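Local coordinates for fucoxanthin chlorophyll a/c-binding protein Lhcq10 (Chaetoceros gracilis, PDB 6L4U) that probably harvests light for photosystem I by binding chlorophyll a, chlorophyll c and fucoxanthin-type carotenoids and passing on their excitation energy, at residues Z[146-155]-Z[167-175]. Residues are numbered along the deposited sequence; the frame is centred on the assembly and turned at random.
Sequences FLEWFSEAAG and FPNFSDSDL. With KC1 (Chlorophyll c1), chain B.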
ATOM      1  N   PHE Z 146     -94.664 -19.259   6.085  1.00 77.70           N
ATOM      2  CA  PHE Z 146     -94.954 -18.463   7.272  1.00 77.70           C
ATOM      3  C   PHE Z 146     -95.541 -19.334   8.369  1.00 77.70           C
ATOM      4  O   PHE Z 146     -95.218 -19.151   9.550  1.00 77.70           O
ATOM      5  CB  PHE Z 146     -95.909 -17.310   6.956  1.00 77.70           C
ATOM      6  CG  PHE Z 146     -96.265 -16.488   8.168  1.00 77.70           C
ATOM      7  CD1 PHE Z 146     -97.475 -16.670   8.828  1.00 77.70           C
ATOM      8  CD2 PHE Z 146     -95.372 -15.553   8.667  1.00 77.70           C
ATOM      9  CE1 PHE Z 146     -97.778 -15.943   9.962  1.00 77.70           C
ATOM     10  CE2 PHE Z 146     -95.681 -14.807   9.790  1.00 77.70           C
ATOM     11  CZ  PHE Z 146     -96.889 -15.000  10.434  1.00 77.70           C
ATOM     12  N   LEU Z 147     -96.430 -20.266   8.005  1.00 74.67           N
ATOM     13  CA  LEU Z 147     -97.010 -21.130   9.023  1.00 74.67           C
ATOM     14  C   LEU Z 147     -95.986 -22.108   9.565  1.00 74.67           C
ATOM     15  O   LEU Z 147     -96.062 -22.500  10.736  1.00 74.67           O
ATOM     16  CB  LEU Z 147     -98.240 -21.877   8.506  1.00 74.67           C
ATOM     17  CG  LEU Z 147     -99.238 -21.071   7.680  1.00 74.67           C
ATOM     18  CD1 LEU Z 147    -100.089 -21.950   6.767  1.00 74.67           C
ATOM     19  CD2 LEU Z 147    -100.023 -20.130   8.552  1.00 74.67           C
ATOM     20  N   GLU Z 148     -95.014 -22.488   8.741  1.00 80.26           N
ATOM     21  CA  GLU Z 148     -93.858 -23.216   9.244  1.00 80.26           C
ATOM     22  C   GLU Z 148     -93.008 -22.330  10.143  1.00 80.26           C
ATOM     23  O   GLU Z 148     -92.445 -22.803  11.136  1.00 80.26           O
ATOM     24  CB  GLU Z 148     -93.042 -23.751   8.072  1.00 80.26           C
ATOM     25  CG  GLU Z 148     -93.792 -24.760   7.229  1.00 80.26           C
ATOM     26  CD  GLU Z 148     -93.630 -26.176   7.732  1.00 80.26           C
ATOM     27  OE1 GLU Z 148     -92.521 -26.527   8.184  1.00 80.26           O
ATOM     28  OE2 GLU Z 148     -94.612 -26.943   7.665  1.00 80.26           O
ATOM     29  N   TRP Z 149     -92.918 -21.038   9.818  1.00 79.46           N
ATOM     30  CA  TRP Z 149     -92.167 -20.102  10.649  1.00 79.46           C
ATOM     31  C   TRP Z 149     -92.896 -19.807  11.952  1.00 79.46           C
ATOM     32  O   TRP Z 149     -92.271 -19.736  13.016  1.00 79.46           O
ATOM     33  CB  TRP Z 149     -91.919 -18.806   9.877  1.00 79.46           C
ATOM     34  CG  TRP Z 149     -90.968 -17.855  10.530  1.00 79.46           C
ATOM     35  CD1 TRP Z 149     -89.631 -17.744  10.290  1.00 79.46           C
ATOM     36  CD2 TRP Z 149     -91.282 -16.864  11.517  1.00 79.46           C
ATOM     37  NE1 TRP Z 149     -89.091 -16.753  11.068  1.00 79.46           N
ATOM     38  CE2 TRP Z 149     -90.084 -16.197  11.831  1.00 79.46           C
ATOM     39  CE3 TRP Z 149     -92.460 -16.474  12.162  1.00 79.46           C
ATOM     40  CZ2 TRP Z 149     -90.027 -15.170  12.768  1.00 79.46           C
ATOM     41  CZ3 TRP Z 149     -92.401 -15.458  13.089  1.00 79.46           C
ATOM     42  CH2 TRP Z 149     -91.192 -14.819  13.385  1.00 79.46           C
ATOM     43  N   PHE Z 150     -94.217 -19.612  11.884  1.00 74.72           N
ATOM     44  CA  PHE Z 150     -94.969 -19.209  13.068  1.00 74.72           C
ATOM     45  C   PHE Z 150     -95.112 -20.350  14.064  1.00 74.72           C
ATOM     46  O   PHE Z 150     -95.233 -20.105  15.269  1.00 74.72           O
ATOM     47  CB  PHE Z 150     -96.348 -18.686  12.670  1.00 74.72           C
ATOM     48  CG  PHE Z 150     -97.058 -17.961  13.775  1.00 74.72           C
ATOM     49  CD1 PHE Z 150     -98.010 -18.606  14.548  1.00 74.72           C
ATOM     50  CD2 PHE Z 150     -96.764 -16.636  14.049  1.00 74.72           C
ATOM     51  CE1 PHE Z 150     -98.658 -17.942  15.572  1.00 74.72           C
ATOM     52  CE2 PHE Z 150     -97.408 -15.966  15.069  1.00 74.72           C
ATOM     53  CZ  PHE Z 150     -98.357 -16.619  15.831  1.00 74.72           C
ATOM     54  N   SER Z 151     -95.100 -21.594  13.587  1.00 71.92           N
ATOM     55  CA  SER Z 151     -95.114 -22.734  14.490  1.00 71.92           C
ATOM     56  C   SER Z 151     -93.796 -22.903  15.233  1.00 71.92           C
ATOM     57  O   SER Z 151     -93.766 -23.565  16.276  1.00 71.92           O
ATOM     58  CB  SER Z 151     -95.472 -23.994  13.704  1.00 71.92           C
ATOM     59  OG  SER Z 151     -94.433 -24.347  12.811  1.00 71.92           O
ATOM     60  N   GLU Z 152     -92.718 -22.303  14.733  1.00 74.92           N
ATOM     61  CA  GLU Z 152     -91.418 -22.348  15.388  1.00 74.92           C
ATOM     62  C   GLU Z 152     -91.195 -21.181  16.340  1.00 74.92           C
ATOM     63  O   GLU Z 152     -90.689 -21.380  17.449  1.00 74.92           O
ATOM     64  CB  GLU Z 152     -90.308 -22.346  14.342  1.00 74.92           C
ATOM     65  CG  GLU Z 152     -90.255 -23.571  13.479  1.00 74.92           C
ATOM     66  CD  GLU Z 152     -89.479 -24.695  14.113  1.00 74.92           C
ATOM     67  OE1 GLU Z 152     -88.489 -24.420  14.820  1.00 74.92           O
ATOM     68  OE2 GLU Z 152     -89.863 -25.859  13.900  1.00 74.92           O
ATOM     69  N   ALA Z 153     -91.552 -19.967  15.923  1.00 68.87           N
ATOM     70  CA  ALA Z 153     -91.204 -18.778  16.693  1.00 68.87           C
ATOM     71  C   ALA Z 153     -92.135 -18.566  17.875  1.00 68.87           C
ATOM     72  O   ALA Z 153     -91.686 -18.191  18.963  1.00 68.87           O
ATOM     73  CB  ALA Z 153     -91.235 -17.544  15.795  1.00 68.87           C
ATOM     74  N   ALA Z 154     -93.429 -18.801  17.683  1.00 64.32           N
ATOM     75  CA  ALA Z 154     -94.425 -18.371  18.653  1.00 64.32           C
ATOM     76  C   ALA Z 154     -94.520 -19.314  19.845  1.00 64.32           C
ATOM     77  O   ALA Z 154     -93.652 -20.172  20.035  1.00 64.32           O
ATOM     78  CB  ALA Z 154     -95.785 -18.210  17.982  1.00 64.32           C
ATOM     79  N   GLY Z 155     -95.620 -19.186  20.590  1.00 61.96           N
ATOM     80  CA  GLY Z 155     -95.745 -19.411  22.020  1.00 61.96           C
ATOM     81  C   GLY Z 155     -94.916 -20.466  22.708  1.00 61.96           C
ATOM     82  O   GLY Z 155     -94.216 -20.108  23.669  1.00 61.96           O
ATOM     83  N   PHE Z 167    -100.601 -25.779  16.903  1.00 71.60           N
ATOM     84  CA  PHE Z 167    -100.304 -24.533  16.220  1.00 71.60           C
ATOM     85  C   PHE Z 167    -100.639 -23.365  17.136  1.00 71.60           C
ATOM     86  O   PHE Z 167    -101.753 -23.302  17.670  1.00 71.60           O
ATOM     87  CB  PHE Z 167    -101.083 -24.414  14.921  1.00 71.60           C
ATOM     88  CG  PHE Z 167    -100.404 -23.574  13.888  1.00 71.60           C
ATOM     89  CD1 PHE Z 167    -100.650 -22.213  13.810  1.00 71.60           C
ATOM     90  CD2 PHE Z 167     -99.514 -24.142  12.994  1.00 71.60           C
ATOM     91  CE1 PHE Z 167    -100.020 -21.435  12.857  1.00 71.60           C
ATOM     92  CE2 PHE Z 167     -98.883 -23.371  12.041  1.00 71.60           C
ATOM     93  CZ  PHE Z 167     -99.137 -22.017  11.972  1.00 71.60           C
ATOM     94  N   PRO Z 168     -99.703 -22.449  17.367  1.00 71.80           N
ATOM     95  CA  PRO Z 168    -100.003 -21.275  18.191  1.00 71.80           C
ATOM     96  C   PRO Z 168    -100.987 -20.359  17.489  1.00 71.80           C
ATOM     97  O   PRO Z 168    -100.924 -20.169  16.271  1.00 71.80           O
ATOM     98  CB  PRO Z 168     -98.636 -20.606  18.359  1.00 71.80           C
ATOM     99  CG  PRO Z 168     -97.825 -21.120  17.206  1.00 71.80           C
ATOM    100  CD  PRO Z 168     -98.291 -22.504  16.958  1.00 71.80           C
ATOM    101  N   ASN Z 169    -101.930 -19.819  18.256  1.00 75.23           N
ATOM    102  CA  ASN Z 169    -102.860 -18.881  17.655  1.00 75.23           C
ATOM    103  C   ASN Z 169    -102.287 -17.520  17.308  1.00 75.23           C
ATOM    104  O   ASN Z 169    -101.372 -17.005  17.951  1.00 75.23           O
ATOM    105  CB  ASN Z 169    -104.184 -18.720  18.413  1.00 75.23           C
ATOM    106  CG  ASN Z 169    -104.703 -19.976  19.068  1.00 75.23           C
ATOM    107  OD1 ASN Z 169    -104.254 -20.500  20.076  1.00 75.23           O
ATOM    108  ND2 ASN Z 169    -105.593 -20.589  18.293  1.00 75.23           N
ATOM    109  N   PHE Z 170    -102.836 -16.967  16.221  1.00 75.36           N
ATOM    110  CA  PHE Z 170    -102.400 -15.689  15.676  1.00 75.36           C
ATOM    111  C   PHE Z 170    -102.793 -14.514  16.557  1.00 75.36           C
ATOM    112  O   PHE Z 170    -102.167 -13.456  16.456  1.00 75.36           O
ATOM    113  CB  PHE Z 170    -102.989 -15.485  14.280  1.00 75.36           C
ATOM    114  CG  PHE Z 170    -102.359 -16.330  13.215  1.00 75.36           C
ATOM    115  CD1 PHE Z 170    -101.009 -16.635  13.258  1.00 75.36           C
ATOM    116  CD2 PHE Z 170    -103.118 -16.808  12.158  1.00 75.36           C
ATOM    117  CE1 PHE Z 170    -100.428 -17.413  12.271  1.00 75.36           C
ATOM    118  CE2 PHE Z 170    -102.546 -17.585  11.168  1.00 75.36           C
ATOM    119  CZ  PHE Z 170    -101.200 -17.888  11.225  1.00 75.36           C
ATOM    120  N   SER Z 171    -103.847 -14.660  17.375  1.00 71.06           N
ATOM    121  CA  SER Z 171    -104.219 -13.638  18.355  1.00 71.06           C
ATOM    122  C   SER Z 171    -103.135 -13.298  19.351  1.00 71.06           C
ATOM    123  O   SER Z 171    -103.063 -12.146  19.796  1.00 71.06           O
ATOM    124  CB  SER Z 171    -105.444 -14.048  19.158  1.00 71.06           C
ATOM    125  OG  SER Z 171    -106.195 -12.924  19.552  1.00 71.06           O
ATOM    126  N   ASP Z 172    -102.353 -14.278  19.781  1.00 71.70           N
ATOM    127  CA  ASP Z 172    -101.368 -13.977  20.794  1.00 71.70           C
ATOM    128  C   ASP Z 172     -99.998 -13.768  20.147  1.00 71.70           C
ATOM    129  O   ASP Z 172     -99.890 -13.522  18.940  1.00 71.70           O
ATOM    130  CB  ASP Z 172    -101.306 -15.027  21.911  1.00 71.70           C
ATOM    131  CG  ASP Z 172    -102.670 -15.528  22.361  1.00 71.70           C
ATOM    132  OD1 ASP Z 172    -103.343 -16.316  21.676  1.00 71.70           O
ATOM    133  OD2 ASP Z 172    -103.218 -14.839  23.241  1.00 71.70           O
ATOM    134  N   SER Z 173     -98.960 -13.739  20.997  1.00 72.08           N
ATOM    135  CA  SER Z 173     -97.522 -13.802  20.699  1.00 72.08           C
ATOM    136  C   SER Z 173     -96.933 -12.528  20.101  1.00 72.08           C
ATOM    137  O   SER Z 173     -95.706 -12.412  19.991  1.00 72.08           O
ATOM    138  CB  SER Z 173     -97.205 -14.972  19.763  1.00 72.08           C
ATOM    139  OG  SER Z 173     -97.460 -14.603  18.417  1.00 72.08           O
ATOM    140  N   ASP Z 174     -97.790 -11.593  19.699  1.00 72.83           N
ATOM    141  CA  ASP Z 174     -97.495 -10.177  19.500  1.00 72.83           C
ATOM    142  C   ASP Z 174     -96.476  -9.944  18.371  1.00 72.83           C
ATOM    143  O   ASP Z 174     -95.843  -8.884  18.308  1.00 72.83           O
ATOM    144  CB  ASP Z 174     -96.973  -9.572  20.806  1.00 72.83           C
ATOM    145  CG  ASP Z 174     -98.086  -9.321  21.803  1.00 72.83           C
ATOM    146  OD1 ASP Z 174     -99.250  -9.144  21.393  1.00 72.83           O
ATOM    147  OD2 ASP Z 174     -97.783  -9.327  23.015  1.00 72.83           O
ATOM    148  N   LEU Z 175     -96.268 -10.928  17.485  1.00 72.13           N
ATOM    149  CA  LEU Z 175     -95.245 -10.802  16.451  1.00 72.13           C
ATOM    150  C   LEU Z 175     -95.783 -10.300  15.123  1.00 72.13           C
ATOM    151  O   LEU Z 175     -95.050  -9.642  14.376  1.00 72.13           O
ATOM    152  CB  LEU Z 175     -94.518 -12.127  16.196  1.00 72.13           C
ATOM    153  CG  LEU Z 175     -93.675 -12.731  17.317  1.00 72.13           C
ATOM    154  CD1 LEU Z 175     -93.782 -14.252  17.389  1.00 72.13           C
ATOM    155  CD2 LEU Z 175     -92.249 -12.247  17.211  1.00 72.13           C
TER
HETATM  156  NB  KC1 B 311     -85.550 -25.801  14.250  1.00 73.80           N
HETATM  157  ND  KC1 B 311     -86.813 -21.971  14.576  1.00 73.80           N
HETATM  158  C1A KC1 B 311     -86.168 -23.150  17.475  1.00 73.80           C
HETATM  159  C1B KC1 B 311     -85.003 -26.569  15.186  1.00 73.80           C
HETATM  160  C1C KC1 B 311     -86.091 -24.455  11.552  1.00 73.80           C
HETATM  161  C1D KC1 B 311     -87.245 -20.921  13.700  1.00 73.80           C
HETATM  162  C2A KC1 B 311     -85.805 -23.610  18.883  1.00 73.80           C
HETATM  163  C2B KC1 B 311     -84.264 -27.756  14.681  1.00 73.80           C
HETATM  164  C2C KC1 B 311     -85.978 -23.899  10.177  1.00 73.80           C
HETATM  165  C2D KC1 B 311     -87.658 -19.665  14.356  1.00 73.80           C
HETATM  166  C3A KC1 B 311     -85.324 -25.032  18.645  1.00 73.80           C
HETATM  167  C3B KC1 B 311     -84.460 -27.627  13.227  1.00 73.80           C
HETATM  168  C3C KC1 B 311     -86.442 -22.513  10.337  1.00 73.80           C
HETATM  169  C3D KC1 B 311     -87.421 -20.029  15.770  1.00 73.80           C
HETATM  170  C4A KC1 B 311     -85.445 -25.078  17.157  1.00 73.80           C
HETATM  171  C4B KC1 B 311     -85.277 -26.392  13.084  1.00 73.80           C
HETATM  172  C4C KC1 B 311     -86.773 -22.449  11.779  1.00 73.80           C
HETATM  173  C4D KC1 B 311     -86.961 -21.337  15.800  1.00 73.80           C
HETATM  174  CAA KC1 B 311     -86.845 -23.599  20.001  1.00 73.80           C
HETATM  175  CAB KC1 B 311     -83.962 -28.542  12.174  1.00 73.80           C
HETATM  176  CAC KC1 B 311     -86.566 -21.428   9.297  1.00 73.80           C
HETATM  177  CAD KC1 B 311     -87.506 -19.538  17.160  1.00 73.80           C
HETATM  178  CBA KC1 B 311     -86.157 -23.368  21.341  1.00 73.80           C
HETATM  179  CBB KC1 B 311     -84.776 -29.165  11.353  1.00 73.80           C
HETATM  180  CBC KC1 B 311     -85.228 -20.723   9.257  1.00 73.80           C
HETATM  181  CBD KC1 B 311     -87.055 -20.610  18.061  1.00 73.80           C
HETATM  182  CED KC1 B 311     -85.114 -19.003  20.953  1.00 73.80           C
HETATM  183  CGA KC1 B 311     -86.694 -22.119  21.995  1.00 73.80           C
HETATM  184  CGD KC1 B 311     -85.898 -20.101  18.856  1.00 73.80           C
HETATM  185  CHA KC1 B 311     -86.692 -21.765  17.183  1.00 73.80           C
HETATM  186  CHB KC1 B 311     -85.056 -26.228  16.610  1.00 73.80           C
HETATM  187  CHC KC1 B 311     -85.707 -25.857  11.788  1.00 73.80           C
HETATM  188  CHD KC1 B 311     -87.277 -21.151  12.261  1.00 73.80           C
HETATM  189  CMA KC1 B 311     -83.857 -25.189  19.030  1.00 73.80           C
HETATM  190  CMB KC1 B 311     -83.507 -28.828  15.412  1.00 73.80           C
HETATM  191  CMC KC1 B 311     -85.493 -24.552   8.912  1.00 73.80           C
HETATM  192  CMD KC1 B 311     -88.166 -18.327  13.916  1.00 73.80           C
HETATM  193  NA  KC1 B 311     -85.899 -23.986  16.530  1.00 73.80           N
HETATM  194  NC  KC1 B 311     -86.545 -23.589  12.480  1.00 73.80           N
HETATM  195  O1A KC1 B 311     -86.169 -21.677  23.004  1.00 73.80           O
HETATM  196  O1D KC1 B 311     -84.762 -20.420  18.570  1.00 73.80           O
HETATM  197  O2A KC1 B 311     -87.840 -21.426  21.431  1.00 73.80           O
HETATM  198  O2D KC1 B 311     -86.144 -19.235  19.996  1.00 73.80           O
HETATM  199  OBD KC1 B 311     -87.897 -18.372  17.520  1.00 73.80           O
HETATM  200 MG   KC1 B 311     -86.385 -23.959  14.507  1.00 73.80          MG
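The Phe150 ring is sandwiched between Phe170 and Ala154. Phe170 directs its edge at one face in a T-shaped pair, with ring centroids 4.8 Å apart and planes at 65°. The opposite face carries the methyl of Ala154, the first residue past the helix end. At the ring's edge lie two carbonyls of the loop; Phe150 CE1 is 3.3 Å from Pro168 O, and Asn169 O lies in the ring plane. Phe150 CG stands anti to the backbone N (chi1 -167°), which sends the ring out from the helix into the loop. Ser173 OG approaches Phe150 CZ obliquely and donates its own hydrogen bond to Asp172 O. Leu147 CD2 meets the edge of Phe170, 3.7 Å from Phe170 CZ. Phe170 CE1 also lies at the edge of the Phe146 ring, 3.8 Å from Phe146 CE1. Phe167 crosses Leu147 at about a right angle, with its CZ 3.6 Å from Leu147 CB. Pro168 CG touches both Phe150 and Ala154; it is 3.7 Å from Phe150 CD1 and 3.6 Å from Ala154 CB.

In this chlorophyll a/b-binding-type fold, the loop after helix 137-153 turns back and packs against the helix's C-terminal end. Glu148 and Glu152 point away from the loop, toward pigments. Glu152 OE1 ligates the magnesium of chlorophyll c1 at 2.2 Å and also accepts a hydrogen bond from His157, which may steady the carboxylate. Glu148 OE1 likewise ligates the magnesium of a chlorophyll a and is hydrogen-bonded to Lys86. Methyl CMD of the chlorophyll c1 sits over one face of Trp149, whose NE1 donates to Glu73 O of the neighbouring Lhcq11 subunit.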